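Local structure of putative isocitrate dehydrogenase, NAD-dependent (Methylococcus capsulatus, 6LKY) at residues C64-L69 with V82-A87; T5-D10 with D52-S57; N93-I98 with L233-A238. The protein probably catalyses the NAD-dependent oxidation of isocitrate, most likely with the help of a magnesium ion. The protein carries 1 engineered substitution. One frame throughout, in Å; residues are numbered along the deposited sequence.

Contact 1 (C64-L69 with V82-A87); sequences CFKGPL and VTLRQA. With NAD (nicotinamide-adenine-dinucleotide), chain C.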
loop_
_atom_site.group_PDB
_atom_site.type_symbol
_atom_site.label_atom_id
_atom_site.label_comp_id
_atom_site.label_asym_id
_atom_site.label_seq_id
_atom_site.Cartn_x
_atom_site.Cartn_y
_atom_site.Cartn_z
ATOM N N CYS A 64 28.070 -4.769 -4.394
ATOM C CA CYS A 64 27.400 -5.315 -5.562
ATOM C C CYS A 64 26.489 -4.260 -6.168
ATOM O O CYS A 64 25.815 -3.515 -5.454
ATOM C CB CYS A 64 26.610 -6.587 -5.208
ATOM S SG CYS A 64 25.769 -7.363 -6.603
ATOM N N PHE A 65 26.515 -4.182 -7.491
ATOM C CA PHE A 65 25.677 -3.305 -8.298
ATOM C C PHE A 65 24.786 -4.223 -9.130
ATOM O O PHE A 65 25.289 -4.978 -9.970
ATOM C CB PHE A 65 26.557 -2.417 -9.171
ATOM C CG PHE A 65 25.872 -1.209 -9.714
ATOM C CD1 PHE A 65 25.105 -0.397 -8.896
ATOM C CD2 PHE A 65 26.030 -0.860 -11.046
ATOM C CE1 PHE A 65 24.491 0.735 -9.414
ATOM C CE2 PHE A 65 25.409 0.262 -11.565
ATOM C CZ PHE A 65 24.644 1.060 -10.755
ATOM N N LYS A 66 23.473 -4.184 -8.890
ATOM C CA LYS A 66 22.576 -5.238 -9.359
ATOM C C LYS A 66 21.412 -4.648 -10.141
ATOM O O LYS A 66 20.646 -3.840 -9.611
ATOM C CB LYS A 66 22.052 -6.078 -8.185
ATOM C CG LYS A 66 21.248 -7.302 -8.626
ATOM C CD LYS A 66 20.327 -7.842 -7.514
ATOM C CE LYS A 66 19.361 -6.788 -7.002
ATOM N NZ LYS A 66 18.274 -6.410 -7.962
ATOM N N GLY A 67 21.288 -5.034 -11.406
ATOM C CA GLY A 67 20.115 -4.705 -12.181
ATOM C C GLY A 67 18.912 -5.493 -11.686
ATOM O O GLY A 67 19.040 -6.393 -10.852
ATOM N N PRO A 68 17.720 -5.165 -12.182
ATOM C CA PRO A 68 16.509 -5.853 -11.709
ATOM C C PRO A 68 16.524 -7.324 -12.084
ATOM O O PRO A 68 16.975 -7.701 -13.168
ATOM C CB PRO A 68 15.378 -5.115 -12.430
ATOM C CG PRO A 68 16.045 -4.565 -13.692
ATOM C CD PRO A 68 17.416 -4.148 -13.204
ATOM N N LEU A 69 16.025 -8.160 -11.176
ATOM C CA LEU A 69 15.979 -9.598 -11.394
ATOM C C LEU A 69 14.527 -10.052 -11.438
ATOM O O LEU A 69 13.743 -9.722 -10.542
ATOM C CB LEU A 69 16.757 -10.336 -10.303
ATOM C CG LEU A 69 18.254 -9.998 -10.310
ATOM C CD1 LEU A 69 19.023 -10.787 -9.246
ATOM C CD2 LEU A 69 18.833 -10.268 -11.692
ATOM N N VAL A 82 15.618 -11.454 -2.878
ATOM C CA VAL A 82 15.407 -11.760 -1.475
ATOM C C VAL A 82 16.484 -12.704 -0.971
ATOM O O VAL A 82 17.008 -12.531 0.143
ATOM C CB VAL A 82 13.994 -12.329 -1.281
ATOM C CG1 VAL A 82 13.847 -12.931 0.117
ATOM C CG2 VAL A 82 12.962 -11.223 -1.557
ATOM N N THR A 83 16.810 -13.730 -1.771
ATOM C CA THR A 83 17.871 -14.662 -1.398
ATOM C C THR A 83 19.191 -13.931 -1.174
ATOM O O THR A 83 19.896 -14.205 -0.200
ATOM C CB THR A 83 18.039 -15.741 -2.460
ATOM O OG1 THR A 83 16.857 -16.546 -2.517
ATOM C CG2 THR A 83 19.223 -16.630 -2.130
ATOM N N LEU A 84 19.546 -13.008 -2.072
ATOM C CA LEU A 84 20.765 -12.220 -1.891
ATOM C C LEU A 84 20.712 -11.421 -0.590
ATOM O O LEU A 84 21.647 -11.475 0.219
ATOM C CB LEU A 84 20.964 -11.286 -3.091
ATOM C CG LEU A 84 22.011 -11.549 -4.187
ATOM C CD1 LEU A 84 22.723 -12.886 -4.065
ATOM C CD2 LEU A 84 21.376 -11.412 -5.545
ATOM N N ARG A 85 19.613 -10.678 -0.368
ATOM C CA ARG A 85 19.483 -9.876 0.851
ATOM C C ARG A 85 19.671 -10.730 2.099
ATOM O O ARG A 85 20.345 -10.320 3.050
ATOM C CB ARG A 85 18.112 -9.189 0.902
ATOM C CG ARG A 85 17.887 -8.140 -0.148
ATOM C CD ARG A 85 16.413 -7.882 -0.386
ATOM N NE ARG A 85 16.246 -6.843 -1.408
ATOM C CZ ARG A 85 15.115 -6.601 -2.062
ATOM N NH1 ARG A 85 14.031 -7.324 -1.807
ATOM N NH2 ARG A 85 15.075 -5.640 -2.976
ATOM N N GLN A 86 19.086 -11.924 2.109
ATOM C CA GLN A 86 19.146 -12.774 3.298
ATOM C C GLN A 86 20.488 -13.484 3.443
ATOM O O GLN A 86 21.020 -13.575 4.555
ATOM C CB GLN A 86 18.009 -13.788 3.266
ATOM C CG GLN A 86 16.649 -13.115 3.397
ATOM C CD GLN A 86 15.491 -14.081 3.223
ATOM O OE1 GLN A 86 15.652 -15.174 2.691
ATOM N NE2 GLN A 86 14.312 -13.667 3.655
ATOM N N ALA A 87 21.043 -13.998 2.340
ATOM C CA ALA A 87 22.329 -14.693 2.378
ATOM C C ALA A 87 23.464 -13.757 2.788
ATOM O O ALA A 87 24.421 -14.186 3.442
ATOM C CB ALA A 87 22.627 -15.322 1.014
HETATM P PA NAD C . 8.121 -3.444 -12.928
HETATM O O1A NAD C . 9.068 -4.323 -13.709
HETATM O O2A NAD C . 8.873 -2.519 -12.021
HETATM O O5B NAD C . 7.167 -2.664 -13.949
HETATM C C5B NAD C . 6.128 -1.844 -13.420
HETATM C C4B NAD C . 5.824 -0.740 -14.413
HETATM O O4B NAD C . 6.884 0.231 -14.301
HETATM C C3B NAD C . 5.826 -1.299 -15.830
HETATM O O3B NAD C . 4.781 -0.721 -16.598
HETATM C C2B NAD C . 7.186 -0.881 -16.367
HETATM O O2B NAD C . 7.226 -0.695 -17.790
HETATM C C1B NAD C . 7.511 0.377 -15.574
HETATM N N9A NAD C . 8.965 0.385 -15.509
HETATM C C8A NAD C . 9.642 -0.002 -14.257
HETATM N N7A NAD C . 11.017 0.383 -14.628
HETATM C C5A NAD C . 10.855 1.749 -15.113
HETATM C C6A NAD C . 11.920 2.101 -16.137
HETATM N N6A NAD C . 13.203 2.291 -15.441
HETATM N N1A NAD C . 11.515 3.363 -16.774
HETATM C C2A NAD C . 10.250 3.283 -17.531
HETATM N N3A NAD C . 9.544 2.025 -17.275
HETATM C C4A NAD C . 9.540 1.696 -15.852
HETATM O O3 NAD C . 7.171 -4.324 -11.979
HETATM P PN NAD C . 6.387 -5.652 -12.393
HETATM O O1N NAD C . 5.926 -5.668 -13.815
HETATM O O2N NAD C . 5.233 -5.758 -11.409
HETATM O O5D NAD C . 7.412 -6.871 -12.172
HETATM C C5D NAD C . 8.251 -7.322 -13.248
HETATM C C4D NAD C . 9.323 -8.253 -12.696
HETATM O O4D NAD C . 10.328 -7.523 -11.971
HETATM C C3D NAD C . 8.723 -9.283 -11.738
HETATM O O3D NAD C . 9.252 -10.558 -12.091
HETATM C C2D NAD C . 9.244 -8.845 -10.382
HETATM O O2D NAD C . 9.457 -9.917 -9.466
HETATM C C1D NAD C . 10.576 -8.190 -10.720
HETATM N N1N NAD C . 10.985 -7.332 -9.579
HETATM C C2N NAD C . 12.395 -6.968 -9.592
HETATM C C3N NAD C . 12.662 -6.295 -8.265
HETATM C C7N NAD C . 14.147 -6.243 -7.892
HETATM O O7N NAD C . 14.492 -5.032 -7.231
HETATM N N7N NAD C . 14.999 -6.521 -9.046
HETATM C C4N NAD C . 11.930 -4.973 -8.091
HETATM C C5N NAD C . 10.465 -5.074 -8.467
HETATM C C6N NAD C . 10.045 -6.200 -9.416
#
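Leu84 points its isobutyl end from helix 80-87 at two side chains of the segment 64-69, and one methyl, CD2, does all the touching. It meets the Lys66 chain at CD, where that chain bends, with Leu84 CD2 4.2 Å from Lys66 CD, and it also faces Leu69 CD1 at 4.4 Å. Leu69 is modelled in two conformers, so the second approach holds for the one described here.

Lys66 meets the leucine with its stem and turns its amine elsewhere. CG leaves the backbone anti to N, which sends the chain towards the helix; bends at chi3 (57°) and chi4 (71°) then fold NZ back over its own strand end. There Lys66 NZ bonds to Gly67 O at 3.0 Å, approaching from above the carbonyl plane, 48° out of it. Glu260 OE1 forms a salt bridge with the same NZ and Asn81 OD1 takes a further hydrogen bond, while Glu260 OE2 pairs with Arg85 NH2.

The carboxamide end of NAD lies beside this group: its N7N is 3.5 Å from Lys66 NZ and 2.9 Å from Leu69 N. No hydrogen bond crosses between strand end and helix, only a thin, buried apolar contact. Its chemistry implies a division of labour within Lys66, whose CD methylene touches Leu84 while the amine serves the polar wall of the NAD pocket.

Contact 2 (T5-D10 with D52-S57); sequences TLIPGD and DATLDS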
loop_
_atom_site.group_PDB
_atom_site.type_symbol
_atom_site.label_atom_id
_atom_site.label_comp_id
_atom_site.label_asym_id
_atom_site.label_seq_id
_atom_site.Cartn_x
_atom_site.Cartn_y
_atom_site.Cartn_z
ATOM N N THR A 5 31.101 -6.340 -7.600
ATOM C CA THR A 5 30.353 -7.348 -8.348
ATOM C C THR A 5 29.243 -6.671 -9.142
ATOM O O THR A 5 28.552 -5.794 -8.622
ATOM C CB THR A 5 29.772 -8.403 -7.404
ATOM O OG1 THR A 5 30.837 -9.083 -6.729
ATOM C CG2 THR A 5 28.925 -9.424 -8.178
ATOM N N LEU A 6 29.108 -7.040 -10.417
ATOM C CA LEU A 6 28.193 -6.379 -11.341
ATOM C C LEU A 6 27.234 -7.408 -11.923
ATOM O O LEU A 6 27.670 -8.387 -12.542
ATOM C CB LEU A 6 28.965 -5.678 -12.463
ATOM C CG LEU A 6 28.156 -4.956 -13.542
ATOM C CD1 LEU A 6 27.454 -3.751 -12.933
ATOM C CD2 LEU A 6 29.051 -4.524 -14.715
ATOM N N ILE A 7 25.941 -7.178 -11.748
ATOM C CA ILE A 7 24.911 -8.100 -12.208
ATOM C C ILE A 7 23.988 -7.354 -13.164
ATOM O O ILE A 7 23.157 -6.550 -12.744
ATOM C CB ILE A 7 24.119 -8.697 -11.031
ATOM C CG1 ILE A 7 25.063 -9.436 -10.068
ATOM C CG2 ILE A 7 22.995 -9.578 -11.568
ATOM C CD1 ILE A 7 24.381 -9.977 -8.802
ATOM N N PRO A 8 24.117 -7.594 -14.469
ATOM C CA PRO A 8 23.279 -6.854 -15.434
ATOM C C PRO A 8 21.788 -7.106 -15.281
ATOM O O PRO A 8 20.985 -6.198 -15.531
ATOM C CB PRO A 8 23.799 -7.356 -16.790
ATOM C CG PRO A 8 25.206 -7.849 -16.484
ATOM C CD PRO A 8 25.088 -8.473 -15.139
ATOM N N GLY A 9 21.392 -8.328 -14.926
ATOM C CA GLY A 9 19.994 -8.604 -14.628
ATOM C C GLY A 9 19.136 -8.931 -15.841
ATOM O O GLY A 9 19.620 -9.393 -16.879
ATOM N N ASP A 10 17.837 -8.663 -15.700
ATOM C CA ASP A 10 16.809 -9.159 -16.602
ATOM C C ASP A 10 16.054 -8.009 -17.256
ATOM O O ASP A 10 15.991 -6.895 -16.726
ATOM C CB ASP A 10 15.822 -10.065 -15.846
ATOM C CG ASP A 10 16.485 -11.323 -15.317
ATOM O OD1 ASP A 10 17.410 -11.826 -15.993
ATOM O OD2 ASP A 10 16.095 -11.802 -14.227
ATOM N N ASP A 52 26.639 -20.307 -7.669
ATOM C CA ASP A 52 27.495 -20.165 -6.492
ATOM C C ASP A 52 28.559 -19.102 -6.700
ATOM O O ASP A 52 28.888 -18.357 -5.770
ATOM C CB ASP A 52 28.161 -21.503 -6.155
ATOM C CG ASP A 52 27.253 -22.432 -5.371
ATOM O OD1 ASP A 52 26.370 -21.934 -4.629
ATOM O OD2 ASP A 52 27.424 -23.664 -5.507
ATOM N N ALA A 53 29.118 -19.026 -7.910
ATOM C CA ALA A 53 30.184 -18.062 -8.178
ATOM C C ALA A 53 29.716 -16.624 -7.973
ATOM O O ALA A 53 30.501 -15.778 -7.529
ATOM C CB ALA A 53 30.718 -18.260 -9.597
ATOM N N THR A 54 28.443 -16.327 -8.270
ATOM C CA THR A 54 27.905 -14.983 -8.038
ATOM C C THR A 54 27.928 -14.630 -6.554
ATOM O O THR A 54 28.386 -13.546 -6.153
ATOM C CB THR A 54 26.483 -14.904 -8.596
ATOM O OG1 THR A 54 26.523 -15.186 -9.997
ATOM C CG2 THR A 54 25.868 -13.509 -8.376
ATOM N N LEU A 55 27.440 -15.550 -5.718
ATOM C CA LEU A 55 27.452 -15.331 -4.275
ATOM C C LEU A 55 28.880 -15.234 -3.743
ATOM O O LEU A 55 29.196 -14.351 -2.935
ATOM C CB LEU A 55 26.700 -16.466 -3.580
ATOM C CG LEU A 55 25.459 -16.125 -2.766
ATOM C CD1 LEU A 55 24.979 -17.378 -2.052
ATOM C CD2 LEU A 55 25.754 -15.001 -1.777
ATOM N N ASP A 56 29.757 -16.145 -4.185
ATOM C CA ASP A 56 31.163 -16.088 -3.787
ATOM C C ASP A 56 31.778 -14.742 -4.143
ATOM O O ASP A 56 32.506 -14.148 -3.338
ATOM C CB ASP A 56 31.948 -17.224 -4.454
ATOM C CG ASP A 56 31.472 -18.602 -4.026
ATOM O OD1 ASP A 56 30.766 -18.694 -3.000
ATOM O OD2 ASP A 56 31.803 -19.595 -4.715
ATOM N N SER A 57 31.488 -14.241 -5.349
ATOM C CA SER A 57 32.020 -12.951 -5.778
ATOM C C SER A 57 31.535 -11.823 -4.877
ATOM O O SER A 57 32.319 -10.943 -4.495
ATOM C CB SER A 57 31.631 -12.685 -7.233
ATOM O OG SER A 57 31.827 -11.324 -7.581
#
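Thr5 and Ser57 meet through their hydroxyls because of two different first torsions. In Thr5 chi1 is -62°, which sets OG1 opposite the carbonyl carbon and aims it at the helix; in Ser57 OG stands anti to the backbone N (chi1 165°) and reaches back towards the strand. The result is a short hydrogen bond of 2.6 Å given by Thr5 OG1 to Ser57 OG. The methyl of the threonine sits close as well, with Thr5 CG2 3.5 Å from Ser57 OG.

Neither hydroxyl stops there. Thr5 OG1 is also bonded to Asn61 ND2, and Ser57 OG to Asp34 OD2, so a buried polar chain runs from amide through both hydroxyls to a carboxylate, and the serine oxygen is gripped from two directions.

Two residues along the strand and one turn back along the helix, the contact becomes apolar. Ile7 extends its CG1 branch fully (chi2 176°), bringing Ile7 CD1 to 3.9 Å from Thr54 CG2, and the two side chains cross obliquely. Thr54 offers only its methyl here; its OG1 bonds to Ser37 O.

Leu6, between the two contacting strand residues, points away, against Phe65 and Trp33. Strand 2-7 is flanked in the mixed sheet by the parallel strands 31-35 and 63-66. Helix 52-61 belongs to the connection between those two flanking strands, a beta-alpha-beta crossover that passes over strand 2-7 and packs on the Thr5 and Ile7 side.

Contact 3 (N93-I98 with L233-A238); sequences NVRPAI and LSDLAA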
loop_
_atom_site.group_PDB
_atom_site.type_symbol
_atom_site.label_atom_id
_atom_site.label_comp_id
_atom_site.label_asym_id
_atom_site.label_seq_id
_atom_site.Cartn_x
_atom_site.Cartn_y
_atom_site.Cartn_z
ATOM N N ASN A 93 16.998 -1.854 4.034
ATOM C CA ASN A 93 16.735 -1.447 2.658
ATOM C C ASN A 93 16.366 0.032 2.715
ATOM O O ASN A 93 15.316 0.388 3.251
ATOM C CB ASN A 93 15.628 -2.307 2.047
ATOM C CG ASN A 93 15.508 -2.162 0.530
ATOM O OD1 ASN A 93 15.875 -1.145 -0.050
ATOM N ND2 ASN A 93 14.995 -3.205 -0.118
ATOM N N VAL A 94 17.255 0.888 2.220
ATOM C CA VAL A 94 17.157 2.338 2.359
ATOM C C VAL A 94 16.754 2.917 1.012
ATOM O O VAL A 94 17.482 2.757 0.023
ATOM C CB VAL A 94 18.490 2.933 2.847
ATOM C CG1 VAL A 94 18.377 4.427 3.075
ATOM C CG2 VAL A 94 18.974 2.202 4.113
ATOM N N ARG A 95 15.591 3.570 0.965
ATOM C CA ARG A 95 15.008 4.069 -0.280
ATOM C C ARG A 95 14.615 5.537 -0.160
ATOM O O ARG A 95 13.528 5.854 0.363
ATOM C CB ARG A 95 13.814 3.218 -0.687
ATOM C CG ARG A 95 14.245 1.820 -1.115
ATOM C CD ARG A 95 13.077 0.897 -1.364
ATOM N NE ARG A 95 13.539 -0.333 -1.990
ATOM C CZ ARG A 95 12.761 -1.152 -2.683
ATOM N NH1 ARG A 95 11.465 -0.897 -2.808
ATOM N NH2 ARG A 95 13.285 -2.233 -3.229
ATOM N N PRO A 96 15.483 6.454 -0.603
ATOM C CA PRO A 96 15.124 7.882 -0.626
ATOM C C PRO A 96 14.170 8.219 -1.759
ATOM O O PRO A 96 14.291 7.709 -2.875
ATOM C CB PRO A 96 16.474 8.595 -0.819
ATOM C CG PRO A 96 17.548 7.532 -0.577
ATOM C CD PRO A 96 16.900 6.225 -0.943
ATOM N N ALA A 97 13.201 9.082 -1.457
ATOM C CA ALA A 97 12.297 9.664 -2.447
ATOM C C ALA A 97 12.316 11.177 -2.233
ATOM O O ALA A 97 11.738 11.678 -1.259
ATOM C CB ALA A 97 10.882 9.095 -2.335
ATOM N N ILE A 98 13.040 11.882 -3.102
ATOM C CA ILE A 98 13.219 13.332 -3.038
ATOM C C ILE A 98 12.859 13.907 -4.405
ATOM O O ILE A 98 13.396 13.466 -5.426
ATOM C CB ILE A 98 14.655 13.706 -2.637
ATOM C CG1 ILE A 98 15.048 12.929 -1.377
ATOM C CG2 ILE A 98 14.775 15.207 -2.374
ATOM C CD1 ILE A 98 16.475 13.098 -0.961
ATOM N N LEU A 233 5.048 0.919 0.355
ATOM C CA LEU A 233 5.141 2.349 0.635
ATOM C C LEU A 233 6.215 3.017 -0.207
ATOM O O LEU A 233 6.024 4.147 -0.681
ATOM C CB LEU A 233 5.434 2.570 2.115
ATOM C CG LEU A 233 4.285 2.822 3.089
ATOM C CD1 LEU A 233 2.914 2.613 2.474
ATOM C CD2 LEU A 233 4.480 1.931 4.289
ATOM N N SER A 234 7.359 2.349 -0.391
ATOM C CA SER A 234 8.409 2.938 -1.208
ATOM C C SER A 234 7.994 3.014 -2.676
ATOM O O SER A 234 8.395 3.956 -3.372
ATOM C CB SER A 234 9.726 2.166 -1.020
ATOM O OG SER A 234 9.664 0.844 -1.530
ATOM N N ASP A 235 7.160 2.073 -3.164
ATOM C CA ASP A 235 6.660 2.232 -4.535
ATOM C C ASP A 235 5.626 3.355 -4.635
ATOM O O ASP A 235 5.559 4.067 -5.648
ATOM C CB ASP A 235 6.066 0.926 -5.044
ATOM C CG ASP A 235 7.118 0.006 -5.606
ATOM O OD1 ASP A 235 8.303 0.196 -5.244
ATOM O OD2 ASP A 235 6.762 -0.905 -6.391
ATOM N N LEU A 236 4.794 3.508 -3.607
ATOM C CA LEU A 236 3.909 4.665 -3.539
ATOM C C LEU A 236 4.719 5.968 -3.635
ATOM O O LEU A 236 4.385 6.875 -4.412
ATOM C CB LEU A 236 3.090 4.584 -2.242
ATOM C CG LEU A 236 1.804 5.387 -1.995
ATOM C CD1 LEU A 236 1.149 4.977 -0.669
ATOM C CD2 LEU A 236 2.056 6.890 -1.994
ATOM N N ALA A 237 5.792 6.072 -2.842
ATOM C CA ALA A 237 6.639 7.267 -2.856
ATOM C C ALA A 237 7.273 7.487 -4.230
ATOM O O ALA A 237 7.333 8.624 -4.733
ATOM C CB ALA A 237 7.714 7.147 -1.775
ATOM N N ALA A 238 7.737 6.404 -4.856
ATOM C CA ALA A 238 8.276 6.510 -6.207
ATOM C C ALA A 238 7.245 7.132 -7.128
ATOM O O ALA A 238 7.561 8.028 -7.920
ATOM C CB ALA A 238 8.690 5.134 -6.727
#
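Arg95 and Ser234 carry the one hydrogen bond across this contact. Arg95 NH1 gives it to Ser234 OG at 2.8 Å with an N-H...O angle of 152°, and the oxygen lies at the edge of the guanidinium, only 10° out of its plane. The arginine chain runs extended from CG to NE to get there. Ser234 OG is also hydrogen-bonded to Gly230 O and Asp231 O, one turn back in its own helix, which fixes the hydroxyl. A bond from Arg95 NE to Asn93 OD1, 3.1 Å long, adds a weak hold on the guanidinium from the strand side.

Charge adds a looser term: Asp235 OD1 stays 4.1 Å from Arg95 NH1, too far for a salt bridge, and lies obliquely to the group. Arg95 NH2 bonds to a citric acid molecule, probably from the crystallisation liquor, with Arg116 close by. A leucine in place of Arg95 would probably leave Ser234 OG without its donor and the citrate without one of its cationic partners.

The apolar contacts are small. Arg95 CD lies 3.6 Å from Ser234 CB, and Ala97 CB meets Ala237 CB at 3.8 Å, two short side chains that let the backbones come near.

Strand 93-98 and helix 233-238 run nearly side by side, their axes 8.7 Å apart at an angle of 25°. Helix 227-240 thus covers one side of strand 92-98, which lies between strands 248-252 and 111-117, while Val94 packs against helix 147-163; Asp235 and Leu236 also touch the second subunit.

Contacts 1 and 2 are immediate neighbours, their centres 9 Å apart, joined through adjacent parallel strands: Phe65 N to Thr5 O and Gly67 N to Ile7 O, both 2.8 Å, are probable hydrogen bonds. Contact 2 lies behind contact 1 as seen from the cofactor, with Ile7 about 9 Å from NAD by its side chain. Contact 3 lies about 17 Å from contact 1, centre to centre, and about 25 Å from contact 2, which it does not touch. It meets contact 1 where Arg85 NH2 and Arg95 NH2 come within 3.9 Å, both bonded to one oxygen of the crystallisation citrate, an arrangement consistent with an anion-binding pocket beside the nicotinamide.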